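PDB 1AN4: protein (upstream stimulatory factor) from Homo sapiens, which binds the symmetrical E-box sequence CACGTG in viral and cellular promoters as a homodimer or a USF1/USF2 heterodimer and regulates transcription. Local coordinates for residues I31-M36 and G46-K51. The protein carries 2 engineered substitutions. Numbering follows the deposited sequence.
Engineered in segment 31-36: Ser34 (natural residue Cys). With nucleotides of chain B.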
ATOM      1  N   ILE C  31     -10.469  -6.424   4.843  1.00 61.17           N
ATOM      2  CA  ILE C  31     -10.142  -5.744   6.093  1.00 51.13           C
ATOM      3  C   ILE C  31     -11.247  -4.731   6.367  1.00 53.90           C
ATOM      4  O   ILE C  31     -11.152  -3.549   5.988  1.00 50.19           O
ATOM      5  CB  ILE C  31      -8.766  -5.054   6.052  1.00 49.31           C
ATOM      6  CG1 ILE C  31      -7.670  -6.108   5.923  1.00 37.14           C
ATOM      7  CG2 ILE C  31      -8.556  -4.198   7.305  1.00 43.12           C
ATOM      8  CD1 ILE C  31      -6.327  -5.550   6.105  1.00 40.93           C
ATOM      9  N   PRO C  32     -12.285  -5.179   7.098  1.00 53.94           N
ATOM     10  CA  PRO C  32     -13.459  -4.398   7.481  1.00 53.40           C
ATOM     11  C   PRO C  32     -12.992  -3.021   7.897  1.00 57.58           C
ATOM     12  O   PRO C  32     -12.472  -2.859   8.999  1.00 67.41           O
ATOM     13  CB  PRO C  32     -13.995  -5.183   8.671  1.00 52.41           C
ATOM     14  CG  PRO C  32     -13.622  -6.595   8.353  1.00 43.29           C
ATOM     15  CD  PRO C  32     -12.207  -6.410   7.914  1.00 50.91           C
ATOM     16  N   ASP C  33     -13.170  -2.041   7.021  1.00 60.74           N
ATOM     17  CA  ASP C  33     -12.711  -0.684   7.292  1.00 68.54           C
ATOM     18  C   ASP C  33     -13.762   0.445   7.431  1.00 68.92           C
ATOM     19  O   ASP C  33     -14.960   0.232   7.266  1.00 71.87           O
ATOM     20  CB  ASP C  33     -11.628  -0.356   6.256  1.00 70.36           C
ATOM     21  CG  ASP C  33     -11.349   1.126   6.119  1.00 72.33           C
ATOM     22  OD1 ASP C  33     -12.047   1.774   5.310  1.00 70.19           O
ATOM     23  OD2 ASP C  33     -10.449   1.645   6.817  1.00 70.31           O
ATOM     24  N   SER C  34     -13.264   1.633   7.777  1.00 76.61           N
ATOM     25  CA  SER C  34     -14.014   2.875   8.000  1.00 77.66           C
ATOM     26  C   SER C  34     -14.315   3.717   6.745  1.00 70.96           C
ATOM     27  O   SER C  34     -14.522   4.930   6.855  1.00 68.34           O
ATOM     28  CB  SER C  34     -13.208   3.762   8.984  1.00 87.34           C
ATOM     29  OG  SER C  34     -12.629   3.032  10.076  1.00 93.14           O
ATOM     30  N   SER C  35     -14.389   3.096   5.571  1.00 66.21           N
ATOM     31  CA  SER C  35     -14.646   3.857   4.337  1.00 60.49           C
ATOM     32  C   SER C  35     -16.052   4.462   4.051  1.00 58.60           C
ATOM     33  O   SER C  35     -16.768   4.021   3.143  1.00 45.04           O
ATOM     34  CB  SER C  35     -14.114   3.089   3.124  1.00 56.37           C
ATOM     35  OG  SER C  35     -12.697   3.019   3.171  1.00 49.24           O
ATOM     36  N   MET C  36     -16.375   5.512   4.810  1.00 52.32           N
ATOM     37  CA  MET C  36     -17.624   6.286   4.724  1.00 64.11           C
ATOM     38  C   MET C  36     -18.806   5.722   3.895  1.00 64.02           C
ATOM     39  O   MET C  36     -19.073   4.519   3.920  1.00 60.44           O
ATOM     40  CB  MET C  36     -17.270   7.706   4.230  1.00 69.28           C
ATOM     41  CG  MET C  36     -17.932   8.869   4.975  1.00 64.77           C
ATOM     42  SD  MET C  36     -19.726   8.757   5.030  1.00 76.35           S
ATOM     43  CE  MET C  36     -20.010   8.289   6.823  1.00 69.84           C
ATOM     44  N   GLY C  46      -7.303   4.622   0.931  1.00 43.67           N
ATOM     45  CA  GLY C  46      -6.541   5.648   1.633  1.00 42.93           C
ATOM     46  C   GLY C  46      -7.537   6.128   2.694  1.00 46.67           C
ATOM     47  O   GLY C  46      -7.361   7.143   3.405  1.00 30.67           O
ATOM     48  N   GLY C  47      -8.676   5.431   2.635  1.00 52.59           N
ATOM     49  CA  GLY C  47      -9.794   5.577   3.537  1.00 60.44           C
ATOM     50  C   GLY C  47      -9.922   4.191   4.170  1.00 62.41           C
ATOM     51  O   GLY C  47     -10.883   3.923   4.898  1.00 62.14           O
ATOM     52  N   ILE C  48      -8.958   3.311   3.849  1.00 65.55           N
ATOM     53  CA  ILE C  48      -8.865   1.935   4.371  1.00 56.91           C
ATOM     54  C   ILE C  48      -7.630   1.829   5.237  1.00 54.12           C
ATOM     55  O   ILE C  48      -7.759   1.505   6.406  1.00 54.21           O
ATOM     56  CB  ILE C  48      -8.806   0.790   3.253  1.00 57.52           C
ATOM     57  CG1 ILE C  48      -9.574  -0.447   3.711  1.00 45.94           C
ATOM     58  CG2 ILE C  48      -7.373   0.255   3.018  1.00 54.34           C
ATOM     59  CD1 ILE C  48      -8.899  -1.199   4.807  1.00 45.33           C
ATOM     60  N   LEU C  49      -6.458   2.184   4.682  1.00 46.64           N
ATOM     61  CA  LEU C  49      -5.165   2.100   5.388  1.00 37.75           C
ATOM     62  C   LEU C  49      -5.330   2.535   6.810  1.00 34.55           C
ATOM     63  O   LEU C  49      -4.543   2.199   7.702  1.00 32.37           O
ATOM     64  CB  LEU C  49      -4.105   2.937   4.690  1.00 29.11           C
ATOM     65  CG  LEU C  49      -2.806   3.173   5.449  1.00 19.72           C
ATOM     66  CD1 LEU C  49      -3.049   4.302   6.399  1.00 19.02           C
ATOM     67  CD2 LEU C  49      -2.267   1.916   6.124  1.00 14.01           C
ATOM     68  N   SER C  50      -6.309   3.398   6.951  1.00 23.75           N
ATOM     69  CA  SER C  50      -6.726   3.893   8.203  1.00 31.10           C
ATOM     70  C   SER C  50      -6.943   2.605   8.996  1.00 33.07           C
ATOM     71  O   SER C  50      -6.132   2.245   9.842  1.00 46.57           O
ATOM     72  CB  SER C  50      -8.035   4.607   7.962  1.00 38.19           C
ATOM     73  OG  SER C  50      -8.306   4.599   6.568  1.00 43.60           O
ATOM     74  N   LYS C  51      -7.988   1.865   8.670  1.00 24.97           N
ATOM     75  CA  LYS C  51      -8.238   0.640   9.395  1.00 35.94           C
ATOM     76  C   LYS C  51      -7.202  -0.463   9.086  1.00 32.75           C
ATOM     77  O   LYS C  51      -6.452  -0.853   9.969  1.00 39.46           O
ATOM     78  CB  LYS C  51      -9.688   0.176   9.167  1.00 40.33           C
ATOM     79  CG  LYS C  51     -10.200  -0.951  10.087  1.00 53.65           C
ATOM     80  CD  LYS C  51     -10.203  -0.614  11.600  1.00 54.67           C
ATOM     81  CE  LYS C  51     -10.554  -1.859  12.441  1.00 52.27           C
ATOM     82  NZ  LYS C  51     -10.327  -1.616  13.902  1.00 54.39           N
TER
ATOM     83  P    DC B   8      -6.382  11.023   1.681  1.00 42.76           P
ATOM     84  OP1  DC B   8      -6.297   9.920   2.683  1.00 31.16           O
ATOM     85  OP2  DC B   8      -5.175  11.812   1.350  1.00 36.24           O
ATOM     86  O5'  DC B   8      -6.937  10.369   0.310  1.00 34.03           O
ATOM     87  C5'  DC B   8      -7.873   9.300   0.434  1.00 36.04           C
ATOM     88  C4'  DC B   8      -8.614   8.988  -0.858  1.00 37.67           C
ATOM     89  O4'  DC B   8      -9.253  10.151  -1.372  1.00 36.81           O
ATOM     90  C3'  DC B   8      -7.657   8.431  -1.929  1.00 37.26           C
ATOM     91  O3'  DC B   8      -7.907   7.029  -2.112  1.00 30.84           O
ATOM     92  C2'  DC B   8      -8.026   9.173  -3.221  1.00 36.51           C
ATOM     93  C1'  DC B   8      -8.793  10.391  -2.722  1.00 36.50           C
ATOM     94  N1   DC B   8      -8.006  11.664  -2.807  1.00 33.63           N
ATOM     95  C2   DC B   8      -8.234  12.453  -3.938  1.00 29.38           C
ATOM     96  O2   DC B   8      -8.889  12.045  -4.904  1.00 30.91           O
ATOM     97  N3   DC B   8      -7.628  13.656  -3.972  1.00 19.66           N
ATOM     98  C4   DC B   8      -6.827  14.080  -2.992  1.00 18.83           C
ATOM     99  N4   DC B   8      -6.301  15.304  -3.124  1.00 27.59           N
ATOM    100  C5   DC B   8      -6.552  13.279  -1.837  1.00  8.79           C
ATOM    101  C6   DC B   8      -7.168  12.085  -1.789  1.00 21.30           C
ATOM    102  P    DC B   9      -6.677   6.091  -2.502  1.00 34.60           P
ATOM    103  OP1  DC B   9      -6.715   5.011  -1.498  1.00 21.90           O
ATOM    104  OP2  DC B   9      -5.495   6.995  -2.621  1.00 21.59           O
ATOM    105  O5'  DC B   9      -6.997   5.440  -3.963  1.00 18.05           O
ATOM    106  C5'  DC B   9      -7.853   6.137  -4.903  1.00 22.31           C
ATOM    107  C4'  DC B   9      -7.375   6.503  -6.356  1.00 16.84           C
ATOM    108  O4'  DC B   9      -7.411   7.911  -6.478  1.00 15.66           O
ATOM    109  C3'  DC B   9      -5.999   6.091  -6.792  1.00 16.23           C
ATOM    110  O3'  DC B   9      -6.217   5.055  -7.740  1.00 36.41           O
ATOM    111  C2'  DC B   9      -5.437   7.327  -7.506  1.00  6.61           C
ATOM    112  C1'  DC B   9      -6.522   8.405  -7.442  1.00  5.62           C
ATOM    113  N1   DC B   9      -5.942   9.689  -6.970  1.00  2.00           N
ATOM    114  C2   DC B   9      -5.709  10.660  -7.890  1.00  8.54           C
ATOM    115  O2   DC B   9      -6.244  10.630  -8.998  1.00 23.80           O
ATOM    116  N3   DC B   9      -4.937  11.706  -7.535  1.00 12.13           N
ATOM    117  C4   DC B   9      -4.423  11.821  -6.314  1.00 12.23           C
ATOM    118  N4   DC B   9      -3.744  12.943  -5.972  1.00 21.75           N
ATOM    119  C5   DC B   9      -4.685  10.815  -5.338  1.00  2.00           C
ATOM    120  C6   DC B   9      -5.453   9.786  -5.723  1.00  2.00           C
TER
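Residues 31-36 and 46-51 run antiparallel as irregular chain, with the CA atoms of Asp33 and Lys51 5.1 Å apart and those of Ser35 and Gly47 5.2 Å apart. Asp33 lies at the middle of the contact: its CG stands anti to the backbone N (chi1 162°), which brings the carboxylate against Gly47 O and Ile48 CA. OD2 accepts a hydrogen bond from Lys51 N, with N to OD2 3.1 Å, although crowding in this 2.90 Å model leaves both positions uncertain. If that bond holds, a short acidic side chain suits this place as acceptor for a backbone N-H. Ser35 OG, a small hydroxyl able to reach both, lies 2.7 Å from Gly47 O and 2.6 Å from Asp33 OD1, and its single proton could serve either. Both segments belong to the loop of the helix-loop-helix DNA-binding domain, between helix 10-30 and helix 53-60. The loop also meets the DNA backbone: Gly46 N lies 2.5 Å from OP1 of DC9 of chain B, and glycine, lacking a side chain, lets the backbone approach the phosphate. On the apolar side, branched Ile31 and Ile48 cross at about a right angle, Ile31 CG2 lying 3.9 Å from Ile48 CD1; Ile31 also packs on Ile56. Lys51 passes Asp33 in the opposite direction, Lys51 CG lying 3.2 Å from Pro32 O, and its long chain bends at chi2 (61°) yet still salt-bridges Asp54 through NZ.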